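Local structure of POSSIBLE NITRATE/NITRITE RESPONSE TRANSCRIPTIONAL REGULATORY PROTEIN NARL (DNA-binding response regulator, LuxR family) (Mycobacterium tuberculosis, 3EUL) at residues K15-V20 with S40-G45; R33-S38 with E124-V129; A59-V64 with E87-V92; L93-H98 with L116-T121. The protein probably acts, once phosphorylated by NarS on the receiver domain described here, as a DNA-binding regulator of genes for aerobic nitrate metabolism. One frame throughout, in Å; residues are numbered along the deposited sequence.

Interaction 1 of 4, residues K15-V20 with S40-G45; sequences KVRVVV and SVNVVG
Nearly ideal trans rotamers bring the valines V18 and V41 together: V41 CG1 stands anti to its own N (chi1 180°) and V18 CG2 anti to its own carbonyl carbon. These rotamers point V18 CG2 and V41 CG1 at each other, 3.5 Å apart and closely pressed. K15 lays its aliphatic chain over the start of 40-45, with CG 3.9 Å from V41 N, and its NZ reaches V41 O through two bridging waters. Between the side chains the backbones pair as parallel strands: N42 N bonds to V16 O at 2.8 Å, V18 N to N42 O and V44 N to V18 O. This is an edge pair of the five-stranded receiver sheet, the two strands being joined by helix 25-38 in a beta-alpha-beta unit. After V18 the register slips by one residue in a beta bulge: V43 pairs with V18, but G45 already pairs with V19, and V44 is the extra residue. V44 turns toward the first strand, CG2 3.4 Å from V18 O, while its CG1 lies 4.0 Å from R17 CB and obliquely by the guanidinium, whose NH2 bonds to H60 O. Beyond the bulge V20 N recovers the pairing with G45 O at 3.0 Å.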
# COMPACT_ATOMS: atom_id res chain seq x y z
N LYS A 15 1.06 0.59 -17.46
CA LYS A 15 0.49 0.05 -16.22
C LYS A 15 1.00 0.81 -15.00
O LYS A 15 2.17 1.16 -14.90
CB LYS A 15 0.78 -1.42 -16.06
CG LYS A 15 -0.03 -2.32 -16.97
CD LYS A 15 0.51 -3.72 -16.90
CE LYS A 15 -0.24 -4.63 -17.82
NZ LYS A 15 -0.23 -5.97 -17.23
N VAL A 16 0.11 1.09 -14.07
CA VAL A 16 0.47 1.65 -12.76
C VAL A 16 1.35 0.65 -12.04
O VAL A 16 1.03 -0.54 -12.01
CB VAL A 16 -0.81 1.92 -11.93
CG1 VAL A 16 -0.49 2.19 -10.42
CG2 VAL A 16 -1.59 3.07 -12.54
N ARG A 17 2.46 1.11 -11.48
CA ARG A 17 3.42 0.23 -10.83
C ARG A 17 3.19 0.24 -9.30
O ARG A 17 3.09 1.30 -8.70
CB ARG A 17 4.86 0.64 -11.20
CG ARG A 17 5.11 0.56 -12.71
CD ARG A 17 6.35 1.32 -13.16
NE ARG A 17 7.51 0.73 -12.51
CZ ARG A 17 8.20 1.26 -11.49
NH1 ARG A 17 7.96 2.48 -11.02
NH2 ARG A 17 9.22 0.57 -11.01
N VAL A 18 3.10 -0.95 -8.71
CA VAL A 18 2.76 -1.11 -7.28
C VAL A 18 3.68 -2.03 -6.50
O VAL A 18 4.11 -3.08 -6.99
CB VAL A 18 1.30 -1.64 -7.18
CG1 VAL A 18 0.89 -1.88 -5.73
CG2 VAL A 18 0.37 -0.64 -7.92
N VAL A 19 3.98 -1.63 -5.25
CA VAL A 19 4.54 -2.55 -4.26
C VAL A 19 3.42 -2.92 -3.28
O VAL A 19 2.69 -2.04 -2.79
CB VAL A 19 5.76 -1.91 -3.50
CG1 VAL A 19 6.15 -2.73 -2.24
CG2 VAL A 19 6.98 -1.76 -4.45
N VAL A 20 3.28 -4.23 -3.01
CA VAL A 20 2.31 -4.77 -2.05
C VAL A 20 3.04 -5.35 -0.83
O VAL A 20 4.05 -6.06 -0.97
CB VAL A 20 1.40 -5.88 -2.68
CG1 VAL A 20 0.47 -6.50 -1.60
CG2 VAL A 20 0.60 -5.36 -3.88
N SER A 40 -4.31 -3.54 -15.59
CA SER A 40 -3.89 -2.12 -15.47
C SER A 40 -2.78 -1.85 -14.44
O SER A 40 -2.39 -0.69 -14.20
CB SER A 40 -5.10 -1.26 -15.13
OG SER A 40 -6.00 -1.20 -16.23
N VAL A 41 -2.28 -2.91 -13.82
CA VAL A 41 -1.35 -2.80 -12.71
C VAL A 41 -0.21 -3.80 -12.86
O VAL A 41 -0.40 -5.00 -13.14
CB VAL A 41 -2.05 -3.00 -11.32
CG1 VAL A 41 -1.02 -2.87 -10.16
CG2 VAL A 41 -3.24 -2.03 -11.11
N ASN A 42 0.99 -3.29 -12.66
CA ASN A 42 2.21 -4.05 -12.60
C ASN A 42 2.71 -4.03 -11.14
O ASN A 42 3.17 -3.02 -10.63
CB ASN A 42 3.22 -3.43 -13.55
CG ASN A 42 4.59 -4.13 -13.56
OD1 ASN A 42 4.79 -5.24 -13.02
ND2 ASN A 42 5.54 -3.46 -14.20
N VAL A 43 2.60 -5.18 -10.49
CA VAL A 43 3.15 -5.37 -9.17
C VAL A 43 4.65 -5.60 -9.34
O VAL A 43 5.10 -6.60 -9.93
CB VAL A 43 2.43 -6.52 -8.43
CG1 VAL A 43 3.05 -6.78 -7.02
CG2 VAL A 43 0.92 -6.16 -8.26
N VAL A 44 5.42 -4.63 -8.88
CA VAL A 44 6.85 -4.66 -9.09
C VAL A 44 7.61 -5.21 -7.91
O VAL A 44 8.77 -5.52 -8.04
CB VAL A 44 7.40 -3.29 -9.49
CG1 VAL A 44 6.81 -2.89 -10.84
CG2 VAL A 44 7.14 -2.25 -8.41
N GLY A 45 6.93 -5.36 -6.78
CA GLY A 45 7.57 -5.91 -5.59
C GLY A 45 6.57 -6.27 -4.52
O GLY A 45 5.53 -5.64 -4.43
O HOH W 1 -2.22 -5.99 -14.86
O HOH W 2 1.33 -7.20 -14.76

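Interaction 2 of 4, residues R33-S38 with E124-V129; sequences RALSLS and EIVKAV
The flat groups at this contact are peptide carbonyls: V126 CG2 rests 3.6 Å from A34 O, and the next carbonyl, that of L35, holds S38 OG in its plane, 2.7 Å from L35 O. The same oxygen also accepts from S38 N, so two groups of a single residue grip it. With chi1 at 76° the S38 hydroxyl folds back over its own helix, and CB is the atom S38 presents to the other helix, 3.9 Å from V126 CG1. OG in addition accepts from S40 N, which ties the serine to the chain leading into strand 41-47. V126 is thus wedged against the A34 carbonyl with one methyl and against S38 CB with both. L35 meets V126 from another direction: with chi2 at 175° CD1 continues the chain toward the sheet, where it meets V20, and the other branch, CD2, faces the second helix. There CD2 lies 4.1 Å from V126 CA and 4.1 Å from V129 CG2, the leucine and V129 side chains crossing at about a right angle; I125 CG2 is a little farther, 4.4 Å from L35 CD2. No hydrogen bond joins 33-38 to 124-129; the contact is buried and made mostly of apolar carbon atoms. The local axes cross at -73° and approach to 9.4 Å. L35 also rests on V18, V41 and V43, and V129 on V18, L66 and L93. Helices 25-38 and 122-134 thus meet over the same parallel sheet, as the first and last helices do in the alpha/beta receiver fold of the CheY family.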
# COMPACT_ATOMS: atom_id res chain seq x y z
N ARG A 33 -2.97 -10.90 -7.14
CA ARG A 33 -3.76 -11.46 -8.24
C ARG A 33 -4.83 -10.51 -8.75
O ARG A 33 -4.97 -10.34 -9.97
CB ARG A 33 -4.39 -12.78 -7.84
CG ARG A 33 -4.62 -13.68 -9.00
CD ARG A 33 -4.58 -15.10 -8.54
NE ARG A 33 -5.26 -16.04 -9.42
CZ ARG A 33 -6.58 -16.11 -9.56
NH1 ARG A 33 -7.41 -15.27 -8.92
NH2 ARG A 33 -7.09 -17.02 -10.36
N ALA A 34 -5.59 -9.91 -7.85
CA ALA A 34 -6.58 -8.85 -8.21
C ALA A 34 -5.96 -7.75 -9.06
O ALA A 34 -6.53 -7.35 -10.09
CB ALA A 34 -7.20 -8.22 -6.97
N LEU A 35 -4.82 -7.23 -8.61
CA LEU A 35 -4.18 -6.14 -9.35
C LEU A 35 -3.67 -6.63 -10.72
O LEU A 35 -3.93 -6.00 -11.76
CB LEU A 35 -3.05 -5.52 -8.50
CG LEU A 35 -3.46 -4.87 -7.18
CD1 LEU A 35 -2.22 -4.38 -6.36
CD2 LEU A 35 -4.45 -3.76 -7.43
N SER A 36 -2.98 -7.76 -10.73
CA SER A 36 -2.39 -8.29 -11.94
C SER A 36 -3.46 -8.67 -12.98
O SER A 36 -3.30 -8.40 -14.17
CB SER A 36 -1.52 -9.51 -11.58
OG SER A 36 -0.38 -9.08 -10.81
N LEU A 37 -4.55 -9.27 -12.51
CA LEU A 37 -5.63 -9.70 -13.39
C LEU A 37 -6.50 -8.55 -13.91
O LEU A 37 -7.25 -8.77 -14.84
CB LEU A 37 -6.50 -10.75 -12.71
CG LEU A 37 -5.83 -12.12 -12.53
CD1 LEU A 37 -6.82 -13.10 -11.86
CD2 LEU A 37 -5.34 -12.70 -13.84
N SER A 38 -6.37 -7.35 -13.32
CA SER A 38 -7.08 -6.15 -13.80
C SER A 38 -6.59 -5.78 -15.20
O SER A 38 -7.32 -5.22 -15.96
CB SER A 38 -6.86 -4.95 -12.88
OG SER A 38 -5.57 -4.36 -13.05
N GLU A 124 -13.06 -2.95 -5.87
CA GLU A 124 -12.77 -1.85 -4.93
C GLU A 124 -11.28 -1.57 -4.73
O GLU A 124 -10.88 -0.43 -4.74
CB GLU A 124 -13.41 -2.10 -3.57
CG GLU A 124 -14.90 -1.80 -3.52
CD GLU A 124 -15.51 -2.14 -2.18
OE1 GLU A 124 -14.98 -3.03 -1.48
OE2 GLU A 124 -16.54 -1.53 -1.83
N ILE A 125 -10.47 -2.61 -4.55
CA ILE A 125 -9.02 -2.43 -4.35
C ILE A 125 -8.32 -1.97 -5.60
O ILE A 125 -7.44 -1.09 -5.54
CB ILE A 125 -8.38 -3.72 -3.84
CG1 ILE A 125 -8.94 -4.06 -2.46
CG2 ILE A 125 -6.87 -3.58 -3.75
CD1 ILE A 125 -9.16 -5.52 -2.25
N VAL A 126 -8.70 -2.54 -6.74
CA VAL A 126 -8.13 -2.10 -8.00
C VAL A 126 -8.46 -0.63 -8.17
O VAL A 126 -7.57 0.17 -8.45
CB VAL A 126 -8.67 -2.89 -9.20
CG1 VAL A 126 -8.34 -2.20 -10.55
CG2 VAL A 126 -8.14 -4.32 -9.16
N LYS A 127 -9.72 -0.27 -8.00
CA LYS A 127 -10.13 1.12 -8.17
C LYS A 127 -9.41 2.07 -7.19
O LYS A 127 -8.98 3.15 -7.57
CB LYS A 127 -11.64 1.25 -8.05
CG LYS A 127 -12.11 2.70 -8.03
CD LYS A 127 -13.62 2.83 -8.08
CE LYS A 127 -14.05 4.30 -7.87
NZ LYS A 127 -13.38 5.15 -8.91
N ALA A 128 -9.29 1.65 -5.94
CA ALA A 128 -8.54 2.44 -4.94
C ALA A 128 -7.10 2.68 -5.35
O ALA A 128 -6.58 3.81 -5.25
CB ALA A 128 -8.60 1.77 -3.58
N VAL A 129 -6.43 1.64 -5.83
CA VAL A 129 -5.04 1.78 -6.28
C VAL A 129 -4.94 2.71 -7.51
O VAL A 129 -4.11 3.62 -7.56
CB VAL A 129 -4.46 0.38 -6.58
CG1 VAL A 129 -3.19 0.47 -7.39
CG2 VAL A 129 -4.23 -0.35 -5.25

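Interaction 3 of 4, residues A59-V64 with E87-V92; sequences AHLPDV and ELPTRV
D63 O is held by two partners: R91 N, 3.0 Å away in an almost straight N-H...O hydrogen bond (177°), and a water at 2.7 Å that also donates to P89 O. The water closes a small polar bridge beside the direct bond, linking the turn before one strand to the turn before another. One residue back comes the shortest polar bond here, in which the hydroxyl T90 OG1 donates to P62 O over 2.6 Å and lies in the carbonyl plane. The threonine reaches it because OG1 sits beside its own N, anti to the carbonyl carbon (chi1 -58°); CG2 then falls on the proline ring, 3.8 Å from P62 CG. One side chain therefore both satisfies the P62 carbonyl and packs against the same residue. From there the chains run on as parallel strands, V64 pairing with R91, and V64 CA approaches R91 O to 3.2 Å in a CA-H...O contact. Toward the surface L61, which leaves its helix with positive phi, crosses L88 at about a right angle, L61 CD1 to L88 CD2 4.2 Å apart, and leans on the ring of P89. The D63 side chain leaves the backbone away from 87-92, and its OD2 receives R17 N, whereas R91 NE is bound by C132 O. The contact lies at the entry to the two strands 64-68 and 91-96, where helices 50-60 and 76-85 have just ended, the latter in a Schellman motif at E87. L88 and T90 rest on I57 and V83 of these helices, and P62 on V19 of strand 16-21.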
# COMPACT_ATOMS: atom_id res chain seq x y z
N ALA A 59 13.78 1.41 -4.12
CA ALA A 59 14.36 0.85 -5.34
C ALA A 59 13.45 0.99 -6.56
O ALA A 59 13.91 1.36 -7.64
CB ALA A 59 14.71 -0.62 -5.13
N HIS A 60 12.17 0.67 -6.41
CA HIS A 60 11.26 0.60 -7.54
C HIS A 60 10.54 1.90 -7.82
O HIS A 60 10.06 2.10 -8.92
CB HIS A 60 10.25 -0.51 -7.34
CG HIS A 60 10.86 -1.86 -7.39
ND1 HIS A 60 11.14 -2.51 -8.57
CD2 HIS A 60 11.22 -2.71 -6.39
CE1 HIS A 60 11.69 -3.68 -8.30
NE2 HIS A 60 11.74 -3.83 -6.99
N LEU A 61 10.50 2.81 -6.83
CA LEU A 61 9.82 4.11 -6.96
C LEU A 61 8.44 3.87 -7.59
O LEU A 61 8.10 4.45 -8.61
CB LEU A 61 10.62 5.11 -7.79
CG LEU A 61 11.65 6.09 -7.19
CD1 LEU A 61 12.23 5.65 -5.87
CD2 LEU A 61 12.71 6.38 -8.20
N PRO A 62 7.64 3.04 -6.94
CA PRO A 62 6.36 2.69 -7.48
C PRO A 62 5.41 3.88 -7.41
O PRO A 62 5.59 4.72 -6.56
CB PRO A 62 5.89 1.60 -6.52
CG PRO A 62 6.54 1.91 -5.25
CD PRO A 62 7.88 2.40 -5.63
N ASP A 63 4.38 3.88 -8.25
CA ASP A 63 3.34 4.91 -8.20
C ASP A 63 2.57 4.83 -6.86
O ASP A 63 2.29 5.84 -6.22
CB ASP A 63 2.38 4.71 -9.38
CG ASP A 63 3.09 4.81 -10.72
OD1 ASP A 63 3.81 5.82 -10.91
OD2 ASP A 63 3.02 3.88 -11.53
N VAL A 64 2.26 3.60 -6.45
CA VAL A 64 1.51 3.30 -5.23
C VAL A 64 2.16 2.14 -4.47
O VAL A 64 2.66 1.18 -5.07
CB VAL A 64 0.09 2.87 -5.57
CG1 VAL A 64 -0.74 2.58 -4.30
CG2 VAL A 64 -0.58 3.93 -6.36
N GLU A 87 10.83 12.31 0.50
CA GLU A 87 10.26 12.96 -0.67
C GLU A 87 10.20 12.06 -1.89
O GLU A 87 10.44 12.52 -3.00
CB GLU A 87 11.04 14.25 -0.99
CG GLU A 87 11.21 15.15 0.25
CD GLU A 87 11.82 16.49 -0.06
OE1 GLU A 87 13.02 16.53 -0.43
OE2 GLU A 87 11.12 17.52 0.10
N LEU A 88 9.89 10.78 -1.69
CA LEU A 88 9.69 9.85 -2.80
C LEU A 88 8.33 10.11 -3.49
O LEU A 88 7.39 10.55 -2.85
CB LEU A 88 9.79 8.42 -2.31
CG LEU A 88 11.09 7.96 -1.63
CD1 LEU A 88 10.94 6.50 -1.22
CD2 LEU A 88 12.34 8.14 -2.50
N PRO A 89 8.23 9.84 -4.79
CA PRO A 89 6.97 10.11 -5.48
C PRO A 89 5.82 9.16 -5.11
O PRO A 89 4.65 9.41 -5.44
CB PRO A 89 7.35 9.97 -6.96
CG PRO A 89 8.55 9.09 -6.98
CD PRO A 89 9.28 9.35 -5.71
N THR A 90 6.14 8.10 -4.39
CA THR A 90 5.18 7.05 -4.11
C THR A 90 4.05 7.45 -3.17
O THR A 90 4.31 7.99 -2.12
CB THR A 90 5.92 5.86 -3.48
OG1 THR A 90 6.93 5.44 -4.41
CG2 THR A 90 4.94 4.71 -3.23
N ARG A 91 2.81 7.10 -3.51
CA ARG A 91 1.68 7.28 -2.60
C ARG A 91 1.47 6.01 -1.83
O ARG A 91 1.41 4.94 -2.43
CB ARG A 91 0.43 7.64 -3.37
CG ARG A 91 0.56 9.05 -3.89
CD ARG A 91 -0.56 9.48 -4.77
NE ARG A 91 -1.90 9.56 -4.16
CZ ARG A 91 -2.31 10.35 -3.16
NH1 ARG A 91 -1.49 11.13 -2.47
NH2 ARG A 91 -3.60 10.30 -2.80
N VAL A 92 1.39 6.11 -0.51
CA VAL A 92 1.25 4.92 0.33
C VAL A 92 -0.21 4.76 0.80
O VAL A 92 -0.72 5.56 1.60
CB VAL A 92 2.20 4.96 1.52
CG1 VAL A 92 1.94 3.75 2.45
CG2 VAL A 92 3.68 4.98 1.03
O HOH W 3 2.44 8.28 -7.43

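Interaction 4 of 4, residues L93-H98 with L116-T121; sequences LLISAH and LLKDST
L116 threads between L94 and S96: its N bonds to L94 O at 2.7 Å, and its O accepts from S96 N at 3.0 Å. Its methyl CD1 meets L93 CD2 at 3.7 Å, the side chains set obliquely, while CB faces I95 CG1. I95 holds CG1 anti to its own N (chi1 -170°), which places it 3.9 Å from K118 CG. K118 N closes the pairing with S96 O, also at 3.0 Å, but from 53° out of the carbonyl plane, which marks the end of regular strand geometry. Around this shell two local bonds fix the turns. S96 OG accepts from H98 N at 3.1 Å, an ST turn, and S120 OG donates to L117 O, 2.6 Å away within the type I turn 117-120. The extended K118 chain then carries NZ to a salt bridge with D22, a cation-pi contact with F27 and a long, weak ion pair with D68. L93 and L116 pack under helix 122-134 through A128. Strands 91-96 and 114-117, linked by helix 101-109, form a beta-alpha-beta unit; S96 and K118 occupy the positions of the serine/threonine and lysine characteristic of receiver phosphorylation sites, where D68 is probably the phosphorylated aspartate.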
# COMPACT_ATOMS: atom_id res chain seq x y z
N LEU A 93 -0.85 3.72 0.28
CA LEU A 93 -2.24 3.39 0.61
C LEU A 93 -2.20 2.29 1.65
O LEU A 93 -1.55 1.27 1.46
CB LEU A 93 -2.94 2.94 -0.69
CG LEU A 93 -4.44 2.92 -0.83
CD1 LEU A 93 -5.13 4.26 -0.52
CD2 LEU A 93 -4.77 2.46 -2.26
N LEU A 94 -2.82 2.50 2.81
CA LEU A 94 -2.82 1.46 3.85
C LEU A 94 -4.12 0.66 3.80
O LEU A 94 -5.18 1.15 3.39
CB LEU A 94 -2.59 2.04 5.26
CG LEU A 94 -1.30 2.81 5.52
CD1 LEU A 94 -1.23 3.41 6.96
CD2 LEU A 94 -0.02 1.98 5.16
N ILE A 95 -4.02 -0.58 4.22
CA ILE A 95 -5.17 -1.45 4.34
C ILE A 95 -5.08 -2.16 5.69
O ILE A 95 -4.00 -2.52 6.14
CB ILE A 95 -5.24 -2.42 3.14
CG1 ILE A 95 -6.57 -3.18 3.10
CG2 ILE A 95 -3.98 -3.38 3.10
CD1 ILE A 95 -6.90 -3.75 1.72
N SER A 96 -6.22 -2.37 6.34
CA SER A 96 -6.20 -3.02 7.63
C SER A 96 -7.53 -3.66 7.99
O SER A 96 -8.59 -3.28 7.49
CB SER A 96 -5.84 -2.00 8.71
OG SER A 96 -5.52 -2.67 9.91
N ALA A 97 -7.46 -4.63 8.88
CA ALA A 97 -8.65 -5.13 9.56
C ALA A 97 -9.07 -4.21 10.74
O ALA A 97 -10.20 -4.31 11.18
CB ALA A 97 -8.43 -6.58 10.02
N HIS A 98 -8.20 -3.32 11.23
CA HIS A 98 -8.53 -2.30 12.29
C HIS A 98 -9.06 -1.06 11.58
O HIS A 98 -8.45 -0.61 10.64
CB HIS A 98 -7.30 -1.80 13.11
CG HIS A 98 -6.51 -2.88 13.81
ND1 HIS A 98 -7.03 -3.67 14.82
CD2 HIS A 98 -5.22 -3.28 13.66
CE1 HIS A 98 -6.11 -4.52 15.24
NE2 HIS A 98 -5.01 -4.31 14.55
N LEU A 116 -7.81 1.79 3.80
CA LEU A 116 -8.83 0.90 3.28
C LEU A 116 -9.02 -0.24 4.28
O LEU A 116 -8.14 -0.51 5.08
CB LEU A 116 -8.38 0.29 1.94
CG LEU A 116 -7.89 1.27 0.88
CD1 LEU A 116 -7.22 0.51 -0.29
CD2 LEU A 116 -9.08 2.11 0.42
N LEU A 117 -10.18 -0.88 4.22
CA LEU A 117 -10.48 -2.02 5.07
C LEU A 117 -10.27 -3.33 4.34
O LEU A 117 -10.41 -3.38 3.13
CB LEU A 117 -11.91 -1.92 5.58
CG LEU A 117 -12.03 -1.26 6.96
CD1 LEU A 117 -11.05 -0.11 7.17
CD2 LEU A 117 -13.46 -0.83 7.21
N LYS A 118 -9.93 -4.40 5.07
CA LYS A 118 -9.65 -5.68 4.43
C LYS A 118 -10.91 -6.36 3.88
O LYS A 118 -10.80 -7.34 3.15
CB LYS A 118 -8.85 -6.61 5.35
CG LYS A 118 -7.35 -6.33 5.27
CD LYS A 118 -6.48 -7.37 5.96
CE LYS A 118 -5.00 -7.02 5.71
NZ LYS A 118 -4.06 -8.08 6.18
N ASP A 119 -12.09 -5.82 4.17
CA ASP A 119 -13.33 -6.34 3.56
C ASP A 119 -13.59 -5.78 2.15
O ASP A 119 -14.63 -6.05 1.56
CB ASP A 119 -14.54 -6.12 4.48
CG ASP A 119 -14.97 -4.65 4.57
OD1 ASP A 119 -14.23 -3.77 4.09
OD2 ASP A 119 -16.04 -4.40 5.15
N SER A 120 -12.65 -5.01 1.62
CA SER A 120 -12.76 -4.52 0.25
C SER A 120 -12.85 -5.65 -0.77
O SER A 120 -12.24 -6.70 -0.61
CB SER A 120 -11.58 -3.61 -0.09
OG SER A 120 -11.48 -2.56 0.86
N THR A 121 -13.62 -5.40 -1.82
CA THR A 121 -13.74 -6.32 -2.93
C THR A 121 -12.58 -6.20 -3.89
O THR A 121 -11.82 -5.25 -3.86
CB THR A 121 -15.02 -6.05 -3.71
OG1 THR A 121 -14.97 -4.73 -4.27
CG2 THR A 121 -16.26 -6.19 -2.82

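In the fold
Interactions 1, 3 and 4 join neighbours of one parallel sheet, interactions 1 and 4 each including an edge strand; interaction 2 packs two helices together on one face of it. The helix contact is buried and largely apolar, and it touches interaction 1 through L35 against V41, V20 and V43. The three strand contacts are only partly buried. Interactions 1 and 4 rest on series of backbone bonds, interaction 3 on one such bond, a threonine hydroxyl and a water. Interactions 3 and 4 share strand 91-96 but sit about 20 Å apart between centres: the first at its entry, the second at its exit, beside the probable phosphorylation site. R17 ties interaction 1 to interaction 3 by both backbone and side chain.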